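Long-range contacts in lovastatin nonaketide synthase, polyketide synthase component (Aspergillus terreus, PDB 7CPX), which builds dihydromonacolin L, the carrier-bound lovastatin precursor, from nine malonyl-CoA units by iterative condensation, methylation, dehydration and NADPH-dependent reduction: residues I2354-D2359 with K2413-F2418; P2406-A2411 with N2426-E2431; P1808-D1813 with D2421-N2426. The protein carries 2 engineered substitutions. One frame throughout, in Å; residues are numbered along the deposited sequence.

Interaction 1. Residues I2354-D2359 with K2413-F2418; sequences IRFMFD and KDRITF
The phenyl ring of Phe2356 and the guanidinium group of Arg2415 meet with their planes 50° apart: CE2 of the ring lies 3.2 Å above the centre of one guanidinium face, whereas Arg2415 NH2 lies in the ring plane, at its edge. The backbone of Ile2354 covers one face of the same ring through its CA. Phe2418, the second aromatic of the contact, has the CG2 methyl of Ile2416 over the centre of one face and the backbone carbonyl of Met2357 at its edge, with Phe2418 CZ 3.0 Å from Met2357 O. The contact belongs to the Rossmann-type ketoreductase domain. It joins the loop between helix 2348-2353 and strand 2360-2361 to the irregular segment that ends the modelled part of that domain after strand 2400-2402, an outermost strand of the parallel sheet.

Much of the remaining contact is apolar. Phe2356 has its CG between the backbone N and the carbonyl carbon (chi1 43°), which carries the ring to the other segment. There CD1 reaches Ile2416 CG1 at 3.5 Å, and CE1 lies 3.3 Å from Arg2415 CB. Met2357 runs obliquely across Phe2418, with its CB 3.5 Å from Phe2418 CE1. Its CB also sits over the centre of one face of Phe2358, which also packs on Val2296 and Met2299 of helix 2296-2299. Arg1749 of helix 1735-1750 touches Met2357, Phe2358 and Phe2418 and, through NE, hydrogen-bonds Thr2417 OG1.

The first loop makes a turn in which Ile2354 O accepts from both Met2357 N and Phe2358 N. This turn places Phe2356 facing the partner segment, with Met2357 beside it. A bend about the Met2357 CG-SD bond (chi3 56°) brings the CE methyl to 3.4 Å from Thr2417 OG1.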
ATOM      1  N   ILE A2354     -53.158  -6.784  15.281  1.00114.35           N
ATOM      2  CA  ILE A2354     -54.081  -5.663  15.421  1.00114.35           C
ATOM      3  C   ILE A2354     -53.285  -4.401  15.722  1.00114.35           C
ATOM      4  O   ILE A2354     -53.762  -3.510  16.433  1.00114.35           O
ATOM      5  CB  ILE A2354     -55.125  -5.929  16.522  1.00114.35           C
ATOM      6  CG1 ILE A2354     -54.435  -6.168  17.869  1.00114.35           C
ATOM      7  CG2 ILE A2354     -55.991  -7.120  16.152  1.00114.35           C
ATOM      8  CD1 ILE A2354     -55.393  -6.297  19.031  1.00114.35           C
ATOM      9  N   ARG A2355     -52.065  -4.321  15.190  1.00109.61           N
ATOM     10  CA  ARG A2355     -51.216  -3.169  15.474  1.00109.61           C
ATOM     11  C   ARG A2355     -51.884  -1.877  15.028  1.00109.61           C
ATOM     12  O   ARG A2355     -51.893  -0.882  15.763  1.00109.61           O
ATOM     13  CB  ARG A2355     -49.863  -3.329  14.783  1.00109.61           C
ATOM     14  CG  ARG A2355     -48.885  -2.213  15.100  1.00109.61           C
ATOM     15  CD  ARG A2355     -48.366  -2.338  16.517  1.00109.61           C
ATOM     16  NE  ARG A2355     -47.271  -3.297  16.580  1.00109.61           N
ATOM     17  CZ  ARG A2355     -45.986  -2.973  16.583  1.00109.61           C
ATOM     18  NH1 ARG A2355     -45.589  -1.711  16.594  1.00109.61           N
ATOM     19  NH2 ARG A2355     -45.076  -3.941  16.577  1.00109.61           N
ATOM     20  N   PHE A2356     -52.450  -1.874  13.821  1.00118.17           N
ATOM     21  CA  PHE A2356     -53.151  -0.699  13.316  1.00118.17           C
ATOM     22  C   PHE A2356     -54.188  -0.179  14.303  1.00118.17           C
ATOM     23  O   PHE A2356     -54.565   0.996  14.228  1.00118.17           O
ATOM     24  CB  PHE A2356     -53.821  -1.030  11.979  1.00118.17           C
ATOM     25  CG  PHE A2356     -54.504  -2.367  11.959  1.00118.17           C
ATOM     26  CD1 PHE A2356     -55.773  -2.521  12.483  1.00118.17           C
ATOM     27  CD2 PHE A2356     -53.868  -3.474  11.422  1.00118.17           C
ATOM     28  CE1 PHE A2356     -56.399  -3.751  12.472  1.00118.17           C
ATOM     29  CE2 PHE A2356     -54.488  -4.706  11.406  1.00118.17           C
ATOM     30  CZ  PHE A2356     -55.755  -4.846  11.932  1.00118.17           C
ATOM     31  N   MET A2357     -54.656  -1.021  15.223  1.00117.06           N
ATOM     32  CA  MET A2357     -55.580  -0.591  16.264  1.00117.06           C
ATOM     33  C   MET A2357     -54.841  -0.063  17.489  1.00117.06           C
ATOM     34  O   MET A2357     -55.190   0.994  18.020  1.00117.06           O
ATOM     35  CB  MET A2357     -56.495  -1.752  16.666  1.00117.06           C
ATOM     36  CG  MET A2357     -57.555  -2.094  15.635  1.00117.06           C
ATOM     37  SD  MET A2357     -58.399  -3.646  15.992  1.00117.06           S
ATOM     38  CE  MET A2357     -58.996  -3.333  17.650  1.00117.06           C
ATOM     39  N   PHE A2358     -53.820  -0.787  17.946  1.00112.49           N
ATOM     40  CA  PHE A2358     -53.070  -0.428  19.145  1.00112.49           C
ATOM     41  C   PHE A2358     -51.589  -0.387  18.798  1.00112.49           C
ATOM     42  O   PHE A2358     -51.007  -1.410  18.421  1.00112.49           O
ATOM     43  CB  PHE A2358     -53.340  -1.419  20.277  1.00112.49           C
ATOM     44  CG  PHE A2358     -54.789  -1.527  20.652  1.00112.49           C
ATOM     45  CD1 PHE A2358     -55.589  -0.399  20.721  1.00112.49           C
ATOM     46  CD2 PHE A2358     -55.355  -2.759  20.925  1.00112.49           C
ATOM     47  CE1 PHE A2358     -56.922  -0.497  21.062  1.00112.49           C
ATOM     48  CE2 PHE A2358     -56.689  -2.865  21.266  1.00112.49           C
ATOM     49  CZ  PHE A2358     -57.474  -1.732  21.334  1.00112.49           C
ATOM     50  N   ASP A2359     -50.986   0.789  18.928  1.00107.83           N
ATOM     51  CA  ASP A2359     -49.571   0.952  18.642  1.00107.83           C
ATOM     52  C   ASP A2359     -48.726   0.348  19.759  1.00107.83           C
ATOM     53  O   ASP A2359     -49.167   0.198  20.903  1.00107.83           O
ATOM     54  CB  ASP A2359     -49.228   2.430  18.469  1.00107.83           C
ATOM     55  CG  ASP A2359     -47.847   2.647  17.885  1.00107.83           C
ATOM     56  OD1 ASP A2359     -47.123   1.650  17.678  1.00107.83           O
ATOM     57  OD2 ASP A2359     -47.487   3.814  17.629  1.00107.83           O
ATOM     58  N   LYS A2413     -59.160   0.991   7.426  1.00123.39           N
ATOM     59  CA  LYS A2413     -60.386   1.397   8.102  1.00123.39           C
ATOM     60  C   LYS A2413     -61.285   0.203   8.392  1.00123.39           C
ATOM     61  O   LYS A2413     -61.965   0.175   9.425  1.00123.39           O
ATOM     62  CB  LYS A2413     -61.127   2.428   7.253  1.00123.39           C
ATOM     63  CG  LYS A2413     -62.475   2.849   7.811  1.00123.39           C
ATOM     64  CD  LYS A2413     -63.013   4.071   7.084  1.00123.39           C
ATOM     65  CE  LYS A2413     -64.270   4.610   7.750  1.00123.39           C
ATOM     66  NZ  LYS A2413     -65.383   3.622   7.733  1.00123.39           N
ATOM     67  N   ASP A2414     -61.308  -0.787   7.500  1.00124.60           N
ATOM     68  CA  ASP A2414     -62.142  -1.962   7.720  1.00124.60           C
ATOM     69  C   ASP A2414     -61.679  -2.740   8.946  1.00124.60           C
ATOM     70  O   ASP A2414     -62.490  -3.112   9.801  1.00124.60           O
ATOM     71  CB  ASP A2414     -62.125  -2.854   6.479  1.00124.60           C
ATOM     72  CG  ASP A2414     -62.589  -2.128   5.234  1.00124.60           C
ATOM     73  OD1 ASP A2414     -62.933  -0.932   5.335  1.00124.60           O
ATOM     74  OD2 ASP A2414     -62.607  -2.753   4.152  1.00124.60           O
ATOM     75  N   ARG A2415     -60.372  -2.994   9.049  1.00120.72           N
ATOM     76  CA  ARG A2415     -59.862  -3.771  10.173  1.00120.72           C
ATOM     77  C   ARG A2415     -59.975  -2.992  11.477  1.00120.72           C
ATOM     78  O   ARG A2415     -60.311  -3.564  12.521  1.00120.72           O
ATOM     79  CB  ARG A2415     -58.411  -4.175   9.919  1.00120.72           C
ATOM     80  CG  ARG A2415     -58.163  -4.793   8.554  1.00120.72           C
ATOM     81  CD  ARG A2415     -56.757  -5.361   8.452  1.00120.72           C
ATOM     82  NE  ARG A2415     -56.570  -6.510   9.330  1.00120.72           N
ATOM     83  CZ  ARG A2415     -55.426  -7.161   9.482  1.00120.72           C
ATOM     84  NH1 ARG A2415     -54.330  -6.797   8.834  1.00120.72           N
ATOM     85  NH2 ARG A2415     -55.376  -8.205  10.305  1.00120.72           N
ATOM     86  N   ILE A2416     -59.701  -1.691  11.438  1.00119.92           N
ATOM     87  CA  ILE A2416     -59.759  -0.861  12.637  1.00119.92           C
ATOM     88  C   ILE A2416     -61.218  -0.768  13.073  1.00119.92           C
ATOM     89  O   ILE A2416     -62.041  -0.147  12.397  1.00119.92           O
ATOM     90  CB  ILE A2416     -59.160   0.528  12.390  1.00119.92           C
ATOM     91  CG1 ILE A2416     -57.690   0.401  11.981  1.00119.92           C
ATOM     92  CG2 ILE A2416     -59.278   1.387  13.639  1.00119.92           C
ATOM     93  CD1 ILE A2416     -57.077   1.692  11.490  1.00119.92           C
ATOM     94  N   THR A2417     -61.540  -1.387  14.210  1.00119.06           N
ATOM     95  CA  THR A2417     -62.915  -1.423  14.694  1.00119.06           C
ATOM     96  C   THR A2417     -63.389  -0.082  15.235  1.00119.06           C
ATOM     97  O   THR A2417     -64.590   0.072  15.484  1.00119.06           O
ATOM     98  CB  THR A2417     -63.060  -2.486  15.784  1.00119.06           C
ATOM     99  OG1 THR A2417     -62.150  -2.205  16.856  1.00119.06           O
ATOM    100  CG2 THR A2417     -62.769  -3.870  15.223  1.00119.06           C
ATOM    101  N   PHE A2418     -62.490   0.883  15.425  1.00117.70           N
ATOM    102  CA  PHE A2418     -62.847   2.184  15.977  1.00117.70           C
ATOM    103  C   PHE A2418     -62.555   3.329  15.016  1.00117.70           C
ATOM    104  O   PHE A2418     -62.626   4.495  15.423  1.00117.70           O
ATOM    105  CB  PHE A2418     -62.114   2.417  17.301  1.00117.70           C
ATOM    106  CG  PHE A2418     -60.623   2.274  17.205  1.00117.70           C
ATOM    107  CD1 PHE A2418     -60.025   1.028  17.255  1.00117.70           C
ATOM    108  CD2 PHE A2418     -59.821   3.388  17.078  1.00117.70           C
ATOM    109  CE1 PHE A2418     -58.654   0.900  17.168  1.00117.70           C
ATOM    110  CE2 PHE A2418     -58.450   3.268  16.988  1.00117.70           C
ATOM    111  CZ  PHE A2418     -57.865   2.023  17.035  1.00117.70           C
TER

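Interaction 2. Residues P2406-A2411 with N2426-E2431; sequences PPLDPA and NLKIPE
Leu2408 O receives two approaches from the facing segment: a hydrogen bond from Ile2429 N at 2.7 Å, tilted 34° out of the carbonyl plane, and a CA-H...O contact from Lys2428 CA at 3.3 Å. The N-H of Leu2408 faces the same segment and donates to Leu2427 O at 2.7 Å, nearly along the C=O axis. Together the two bonds make a single parallel beta bridge between Leu2408 and Lys2428, and the segments run in broadly the same direction there.

Side chains extend the contact beyond this bridge. Ile2429 points at the opposite segment, and its CG1 stands anti to its own carbonyl carbon (chi1 -56°), which sends the CD1 methyl across the backbone to Asp2409 CA (3.6 Å) and Pro2407 CB (3.7 Å). Further along, the Pro2410 ring packs beside the same isoleucine, CD lying 3.8 Å from Ile2429 CB, and reaches on to Glu2431 CB. Leu2408 crosses the aliphatic start of Lys2428, CB to CG 4.0 Å. Just past the bridge Asp2409 OD1 accepts from Ala2411 N in an Asx turn, the amide arriving from above the carboxylate plane, where a 3-10 segment begins.

The polar ends lead elsewhere, Lys2428 NZ to Phe2419 O and Glu2431 OE2 to Asn1465 ND2. Both segments follow strand 2400-2402 of the ketoreductase sheet and pair without joining it. Leu2427 packs on Leu1810 of strand 1804-1811, Leu2408 meets Ile2424, and through Asn1465, on strand 1464-1469, and Arg1490, touched by Pro2430, the end of the modelled chain lies against the methyltransferase domain.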
ATOM      1  N   PRO A2406     -51.787   4.190  16.885  1.00110.79           N
ATOM      2  CA  PRO A2406     -50.892   4.433  15.760  1.00110.79           C
ATOM      3  C   PRO A2406     -51.529   5.382  14.763  1.00110.79           C
ATOM      4  O   PRO A2406     -52.742   5.634  14.824  1.00110.79           O
ATOM      5  CB  PRO A2406     -50.708   3.036  15.157  1.00110.79           C
ATOM      6  CG  PRO A2406     -52.023   2.386  15.397  1.00110.79           C
ATOM      7  CD  PRO A2406     -52.533   2.929  16.715  1.00110.79           C
ATOM      8  N   PRO A2407     -50.750   5.938  13.838  1.00113.34           N
ATOM      9  CA  PRO A2407     -51.360   6.691  12.738  1.00113.34           C
ATOM     10  C   PRO A2407     -52.384   5.836  12.014  1.00113.34           C
ATOM     11  O   PRO A2407     -52.038   4.824  11.397  1.00113.34           O
ATOM     12  CB  PRO A2407     -50.165   7.048  11.846  1.00113.34           C
ATOM     13  CG  PRO A2407     -48.992   7.024  12.761  1.00113.34           C
ATOM     14  CD  PRO A2407     -49.279   5.944  13.762  1.00113.34           C
ATOM     15  N   LEU A2408     -53.652   6.229  12.093  1.00117.76           N
ATOM     16  CA  LEU A2408     -54.745   5.396  11.608  1.00117.76           C
ATOM     17  C   LEU A2408     -54.798   5.473  10.088  1.00117.76           C
ATOM     18  O   LEU A2408     -55.165   6.507   9.520  1.00117.76           O
ATOM     19  CB  LEU A2408     -56.063   5.845  12.232  1.00117.76           C
ATOM     20  CG  LEU A2408     -56.043   5.910  13.759  1.00117.76           C
ATOM     21  CD1 LEU A2408     -57.345   6.469  14.276  1.00117.76           C
ATOM     22  CD2 LEU A2408     -55.780   4.539  14.355  1.00117.76           C
ATOM     23  N   ASP A2409     -54.429   4.382   9.432  1.00124.20           N
ATOM     24  CA  ASP A2409     -54.434   4.335   7.978  1.00124.20           C
ATOM     25  C   ASP A2409     -55.856   4.115   7.476  1.00124.20           C
ATOM     26  O   ASP A2409     -56.485   3.120   7.854  1.00124.20           O
ATOM     27  CB  ASP A2409     -53.526   3.218   7.483  1.00124.20           C
ATOM     28  CG  ASP A2409     -53.380   3.210   5.974  1.00124.20           C
ATOM     29  OD1 ASP A2409     -53.947   4.106   5.314  1.00124.20           O
ATOM     30  OD2 ASP A2409     -52.696   2.306   5.447  1.00124.20           O
ATOM     31  N   PRO A2410     -56.400   5.002   6.639  1.00125.82           N
ATOM     32  CA  PRO A2410     -57.732   4.735   6.074  1.00125.82           C
ATOM     33  C   PRO A2410     -57.800   3.429   5.304  1.00125.82           C
ATOM     34  O   PRO A2410     -58.865   2.801   5.258  1.00125.82           O
ATOM     35  CB  PRO A2410     -57.974   5.945   5.162  1.00125.82           C
ATOM     36  CG  PRO A2410     -57.127   7.023   5.736  1.00125.82           C
ATOM     37  CD  PRO A2410     -55.905   6.340   6.271  1.00125.82           C
ATOM     38  N   ALA A2411     -56.692   3.002   4.694  1.00124.52           N
ATOM     39  CA  ALA A2411     -56.685   1.728   3.983  1.00124.52           C
ATOM     40  C   ALA A2411     -57.051   0.575   4.905  1.00124.52           C
ATOM     41  O   ALA A2411     -57.612  -0.429   4.452  1.00124.52           O
ATOM     42  CB  ALA A2411     -55.313   1.487   3.354  1.00124.52           C
ATOM     43  N   ASN A2426     -58.196  13.201  14.585  1.00115.90           N
ATOM     44  CA  ASN A2426     -56.948  13.858  14.222  1.00115.90           C
ATOM     45  C   ASN A2426     -55.810  12.876  13.978  1.00115.90           C
ATOM     46  O   ASN A2426     -54.750  13.294  13.499  1.00115.90           O
ATOM     47  CB  ASN A2426     -56.539  14.849  15.312  1.00115.90           C
ATOM     48  CG  ASN A2426     -56.032  16.158  14.745  1.00115.90           C
ATOM     49  OD1 ASN A2426     -56.786  17.118  14.599  1.00115.90           O
ATOM     50  ND2 ASN A2426     -54.746  16.201  14.416  1.00115.90           N
ATOM     51  N   LEU A2427     -55.997  11.595  14.290  1.00113.75           N
ATOM     52  CA  LEU A2427     -54.936  10.602  14.208  1.00113.75           C
ATOM     53  C   LEU A2427     -55.004   9.768  12.933  1.00113.75           C
ATOM     54  O   LEU A2427     -54.441   8.667  12.893  1.00113.75           O
ATOM     55  CB  LEU A2427     -54.990   9.682  15.429  1.00113.75           C
ATOM     56  CG  LEU A2427     -55.222  10.377  16.772  1.00113.75           C
ATOM     57  CD1 LEU A2427     -55.171   9.372  17.907  1.00113.75           C
ATOM     58  CD2 LEU A2427     -54.208  11.485  16.993  1.00113.75           C
ATOM     59  N   LYS A2428     -55.671  10.261  11.895  1.00121.26           N
ATOM     60  CA  LYS A2428     -55.877   9.505  10.670  1.00121.26           C
ATOM     61  C   LYS A2428     -54.916   9.958   9.578  1.00121.26           C
ATOM     62  O   LYS A2428     -54.589  11.142   9.460  1.00121.26           O
ATOM     63  CB  LYS A2428     -57.324   9.645  10.195  1.00121.26           C
ATOM     64  CG  LYS A2428     -58.324   8.989  11.132  1.00121.26           C
ATOM     65  CD  LYS A2428     -59.757   9.243  10.707  1.00121.26           C
ATOM     66  CE  LYS A2428     -60.739   8.516  11.611  1.00121.26           C
ATOM     67  NZ  LYS A2428     -62.155   8.774  11.228  1.00121.26           N
ATOM     68  N   ILE A2429     -54.465   8.994   8.781  1.00126.14           N
ATOM     69  CA  ILE A2429     -53.477   9.221   7.727  1.00126.14           C
ATOM     70  C   ILE A2429     -54.177   9.742   6.477  1.00126.14           C
ATOM     71  O   ILE A2429     -55.372   9.474   6.284  1.00126.14           O
ATOM     72  CB  ILE A2429     -52.697   7.930   7.423  1.00126.14           C
ATOM     73  CG1 ILE A2429     -52.046   7.389   8.698  1.00126.14           C
ATOM     74  CG2 ILE A2429     -51.634   8.165   6.352  1.00126.14           C
ATOM     75  CD1 ILE A2429     -51.302   6.086   8.493  1.00126.14           C
ATOM     76  N   PRO A2430     -53.488  10.503   5.610  1.00133.58           N
ATOM     77  CA  PRO A2430     -54.047  10.813   4.289  1.00133.58           C
ATOM     78  C   PRO A2430     -54.664   9.602   3.609  1.00133.58           C
ATOM     79  O   PRO A2430     -54.232   8.467   3.833  1.00133.58           O
ATOM     80  CB  PRO A2430     -52.831  11.330   3.510  1.00133.58           C
ATOM     81  CG  PRO A2430     -51.837  11.787   4.561  1.00133.58           C
ATOM     82  CD  PRO A2430     -52.333  11.363   5.919  1.00133.58           C
ATOM     83  N   GLU A2431     -55.675   9.838   2.774  1.00136.43           N
ATOM     84  CA  GLU A2431     -56.405   8.766   2.109  1.00136.43           C
ATOM     85  C   GLU A2431     -56.113   8.653   0.622  1.00136.43           C
ATOM     86  O   GLU A2431     -56.221   7.557   0.069  1.00136.43           O
ATOM     87  CB  GLU A2431     -57.918   8.947   2.302  1.00136.43           C
ATOM     88  CG  GLU A2431     -58.390  10.388   2.494  1.00136.43           C
ATOM     89  CD  GLU A2431     -58.134  11.273   1.287  1.00136.43           C
ATOM     90  OE1 GLU A2431     -56.982  11.325   0.812  1.00136.43           O
ATOM     91  OE2 GLU A2431     -59.091  11.922   0.814  1.00136.43           O
TER

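Interaction 3. Residues P1808-D1813 with D2421-N2426; sequences PRLKRD and DPRIGN
Backbone polar contact centres on Arg2423 O, which accepts from Leu1810 N; the modelled 2.5 Å is short and its exact value doubtful at this resolution. The bond is nearly straight (171°), and Arg1809 CA adds a CA-H...O contact to the same oxygen. The C-terminal part of strand 1804-1811 thus meets the 3-10 segment 2422-2426, whose start is shaped by an Asx turn from Asp2421 OD1 to Arg2423 N.

Two guanidinium groups pack against prolines. Pro1808 CG lies 3.2 Å above one face of the Arg2423 group, toward its rim, and Pro2422 CB covers a face of Arg1809, 3.3 Å from NH1. Arg2423, with CG anti to the backbone N (chi1 -164°), runs extended to reach its proline.

Apolar contact comes from Leu1810, whose CD1 meets Ile2424 CG2 at 3.8 Å.

The charges have partners beyond the segments: Arg2423 NH1 with Glu1797, Asp2421 OD2 with Arg1748, and Arg1809 with the carbonyls of His1435 and Arg1436. Buried arginines can therefore give hydrophobic faces to the contact while their N-H groups are bound by a carboxylate and by backbone carbonyls outside the two segments.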
ATOM      1  N   PRO A1808     -64.385  15.381  23.328  1.00117.92           N
ATOM      2  CA  PRO A1808     -62.943  15.142  23.294  1.00117.92           C
ATOM      3  C   PRO A1808     -62.498  14.514  21.986  1.00117.92           C
ATOM      4  O   PRO A1808     -63.194  13.691  21.387  1.00117.92           O
ATOM      5  CB  PRO A1808     -62.744  14.164  24.456  1.00117.92           C
ATOM      6  CG  PRO A1808     -63.984  13.328  24.409  1.00117.92           C
ATOM      7  CD  PRO A1808     -65.100  14.217  23.881  1.00117.92           C
ATOM      8  N   ARG A1809     -61.309  14.912  21.548  1.00119.84           N
ATOM      9  CA  ARG A1809     -60.690  14.328  20.371  1.00119.84           C
ATOM     10  C   ARG A1809     -59.212  14.113  20.648  1.00119.84           C
ATOM     11  O   ARG A1809     -58.555  14.963  21.252  1.00119.84           O
ATOM     12  CB  ARG A1809     -60.886  15.220  19.141  1.00119.84           C
ATOM     13  CG  ARG A1809     -62.344  15.523  18.850  1.00119.84           C
ATOM     14  CD  ARG A1809     -62.700  15.230  17.415  1.00119.84           C
ATOM     15  NE  ARG A1809     -64.087  15.575  17.125  1.00119.84           N
ATOM     16  CZ  ARG A1809     -65.131  14.849  17.500  1.00119.84           C
ATOM     17  NH1 ARG A1809     -64.983  13.730  18.190  1.00119.84           N
ATOM     18  NH2 ARG A1809     -66.355  15.261  17.184  1.00119.84           N
ATOM     19  N   LEU A1810     -58.695  12.972  20.208  1.00114.28           N
ATOM     20  CA  LEU A1810     -57.311  12.613  20.481  1.00114.28           C
ATOM     21  C   LEU A1810     -56.405  13.295  19.468  1.00114.28           C
ATOM     22  O   LEU A1810     -56.458  12.988  18.273  1.00114.28           O
ATOM     23  CB  LEU A1810     -57.141  11.099  20.429  1.00114.28           C
ATOM     24  CG  LEU A1810     -58.235  10.320  21.161  1.00114.28           C
ATOM     25  CD1 LEU A1810     -57.950   8.836  21.131  1.00114.28           C
ATOM     26  CD2 LEU A1810     -58.370  10.812  22.587  1.00114.28           C
ATOM     27  N   LYS A1811     -55.577  14.222  19.942  1.00113.23           N
ATOM     28  CA  LYS A1811     -54.663  14.962  19.085  1.00113.23           C
ATOM     29  C   LYS A1811     -53.240  14.786  19.586  1.00113.23           C
ATOM     30  O   LYS A1811     -52.967  14.947  20.779  1.00113.23           O
ATOM     31  CB  LYS A1811     -55.033  16.446  19.039  1.00113.23           C
ATOM     32  CG  LYS A1811     -56.443  16.691  18.528  1.00113.23           C
ATOM     33  CD  LYS A1811     -56.515  17.828  17.522  1.00113.23           C
ATOM     34  CE  LYS A1811     -56.508  19.188  18.195  1.00113.23           C
ATOM     35  NZ  LYS A1811     -56.932  20.261  17.253  1.00113.23           N
ATOM     36  N   ARG A1812     -52.336  14.460  18.666  1.00108.07           N
ATOM     37  CA  ARG A1812     -50.950  14.204  19.032  1.00108.07           C
ATOM     38  C   ARG A1812     -50.402  15.370  19.839  1.00108.07           C
ATOM     39  O   ARG A1812     -50.287  16.489  19.330  1.00108.07           O
ATOM     40  CB  ARG A1812     -50.105  13.985  17.779  1.00108.07           C
ATOM     41  CG  ARG A1812     -50.607  12.891  16.851  1.00108.07           C
ATOM     42  CD  ARG A1812     -50.598  11.533  17.522  1.00108.07           C
ATOM     43  NE  ARG A1812     -50.913  10.464  16.584  1.00108.07           N
ATOM     44  CZ  ARG A1812     -51.083   9.194  16.925  1.00108.07           C
ATOM     45  NH1 ARG A1812     -50.969   8.795  18.180  1.00108.07           N
ATOM     46  NH2 ARG A1812     -51.372   8.301  15.983  1.00108.07           N
ATOM     47  N   ASP A1813     -50.057  15.109  21.100  1.00106.64           N
ATOM     48  CA  ASP A1813     -49.509  16.141  21.976  1.00106.64           C
ATOM     49  C   ASP A1813     -48.074  16.398  21.531  1.00106.64           C
ATOM     50  O   ASP A1813     -47.108  15.826  22.044  1.00106.64           O
ATOM     51  CB  ASP A1813     -49.588  15.713  23.434  1.00106.64           C
ATOM     52  CG  ASP A1813     -49.153  16.809  24.387  1.00106.64           C
ATOM     53  OD1 ASP A1813     -48.835  17.919  23.913  1.00106.64           O
ATOM     54  OD2 ASP A1813     -49.126  16.558  25.610  1.00106.64           O
ATOM     55  N   ASP A2421     -64.952   6.086  14.956  1.00119.48           N
ATOM     56  CA  ASP A2421     -65.079   6.920  16.141  1.00119.48           C
ATOM     57  C   ASP A2421     -64.441   8.278  15.874  1.00119.48           C
ATOM     58  O   ASP A2421     -63.250   8.336  15.552  1.00119.48           O
ATOM     59  CB  ASP A2421     -64.412   6.251  17.338  1.00119.48           C
ATOM     60  CG  ASP A2421     -64.726   6.948  18.648  1.00119.48           C
ATOM     61  OD1 ASP A2421     -64.945   8.178  18.639  1.00119.48           O
ATOM     62  OD2 ASP A2421     -64.755   6.263  19.693  1.00119.48           O
ATOM     63  N   PRO A2422     -65.183   9.385  15.989  1.00121.56           N
ATOM     64  CA  PRO A2422     -64.567  10.699  15.751  1.00121.56           C
ATOM     65  C   PRO A2422     -63.550  11.093  16.802  1.00121.56           C
ATOM     66  O   PRO A2422     -62.772  12.024  16.568  1.00121.56           O
ATOM     67  CB  PRO A2422     -65.767  11.650  15.758  1.00121.56           C
ATOM     68  CG  PRO A2422     -66.746  10.981  16.657  1.00121.56           C
ATOM     69  CD  PRO A2422     -66.600   9.512  16.368  1.00121.56           C
ATOM     70  N   ARG A2423     -63.538  10.420  17.955  1.00118.22           N
ATOM     71  CA  ARG A2423     -62.601  10.771  19.015  1.00118.22           C
ATOM     72  C   ARG A2423     -61.162  10.742  18.514  1.00118.22           C
ATOM     73  O   ARG A2423     -60.314  11.506  18.987  1.00118.22           O
ATOM     74  CB  ARG A2423     -62.780   9.807  20.187  1.00118.22           C
ATOM     75  CG  ARG A2423     -62.167  10.268  21.493  1.00118.22           C
ATOM     76  CD  ARG A2423     -62.170   9.143  22.516  1.00118.22           C
ATOM     77  NE  ARG A2423     -62.223   9.642  23.885  1.00118.22           N
ATOM     78  CZ  ARG A2423     -63.344   9.929  24.533  1.00118.22           C
ATOM     79  NH1 ARG A2423     -64.529   9.792  23.960  1.00118.22           N
ATOM     80  NH2 ARG A2423     -63.276  10.365  25.788  1.00118.22           N
ATOM     81  N   ILE A2424     -60.876   9.878  17.543  1.00117.81           N
ATOM     82  CA  ILE A2424     -59.522   9.654  17.052  1.00117.81           C
ATOM     83  C   ILE A2424     -59.315  10.396  15.740  1.00117.81           C
ATOM     84  O   ILE A2424     -58.382  10.095  14.987  1.00117.81           O
ATOM     85  CB  ILE A2424     -59.265   8.153  16.857  1.00117.81           C
ATOM     86  CG1 ILE A2424     -60.033   7.673  15.622  1.00117.81           C
ATOM     87  CG2 ILE A2424     -59.690   7.386  18.094  1.00117.81           C
ATOM     88  CD1 ILE A2424     -60.275   6.201  15.574  1.00117.81           C
ATOM     89  N   GLY A2425     -60.181  11.368  15.457  1.00118.34           N
ATOM     90  CA  GLY A2425     -60.221  11.939  14.121  1.00118.34           C
ATOM     91  C   GLY A2425     -58.886  12.507  13.680  1.00118.34           C
ATOM     92  O   GLY A2425     -58.466  12.322  12.535  1.00118.34           O
ATOM     93  N   ASN A2426     -58.196  13.201  14.585  1.00115.90           N
ATOM     94  CA  ASN A2426     -56.948  13.858  14.222  1.00115.90           C
ATOM     95  C   ASN A2426     -55.810  12.876  13.978  1.00115.90           C
ATOM     96  O   ASN A2426     -54.750  13.294  13.499  1.00115.90           O
ATOM     97  CB  ASN A2426     -56.539  14.849  15.312  1.00115.90           C
ATOM     98  CG  ASN A2426     -56.032  16.158  14.745  1.00115.90           C
ATOM     99  OD1 ASN A2426     -56.786  17.118  14.599  1.00115.90           O
ATOM    100  ND2 ASN A2426     -54.746  16.201  14.416  1.00115.90           N
TER

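Overall arrangement
Interaction 3 is the buried one of the three, whereas interactions 1 and 2 are partly exposed. All use the irregular segment that ends the modelled ketoreductase domain. Interaction 1 ties it to the 2354-2359 loop and interaction 2 pairs it with itself, but interaction 3 reaches strand 1804-1811, more than 600 residues earlier, in a sheet consistent with the structural ketoreductase subdomain. Chemistry follows place: interaction 1 relies on aromatic and aliphatic packing with a guanidinium against a ring, interaction 2 on paired backbone amides, and interaction 3 on one backbone bond with arginines laid against prolines. Their residues also touch: Pro2406 packs on the 2354-2359 loop, Ile2424 contacts Phe2418, and interactions 2 and 3 share Asn2426.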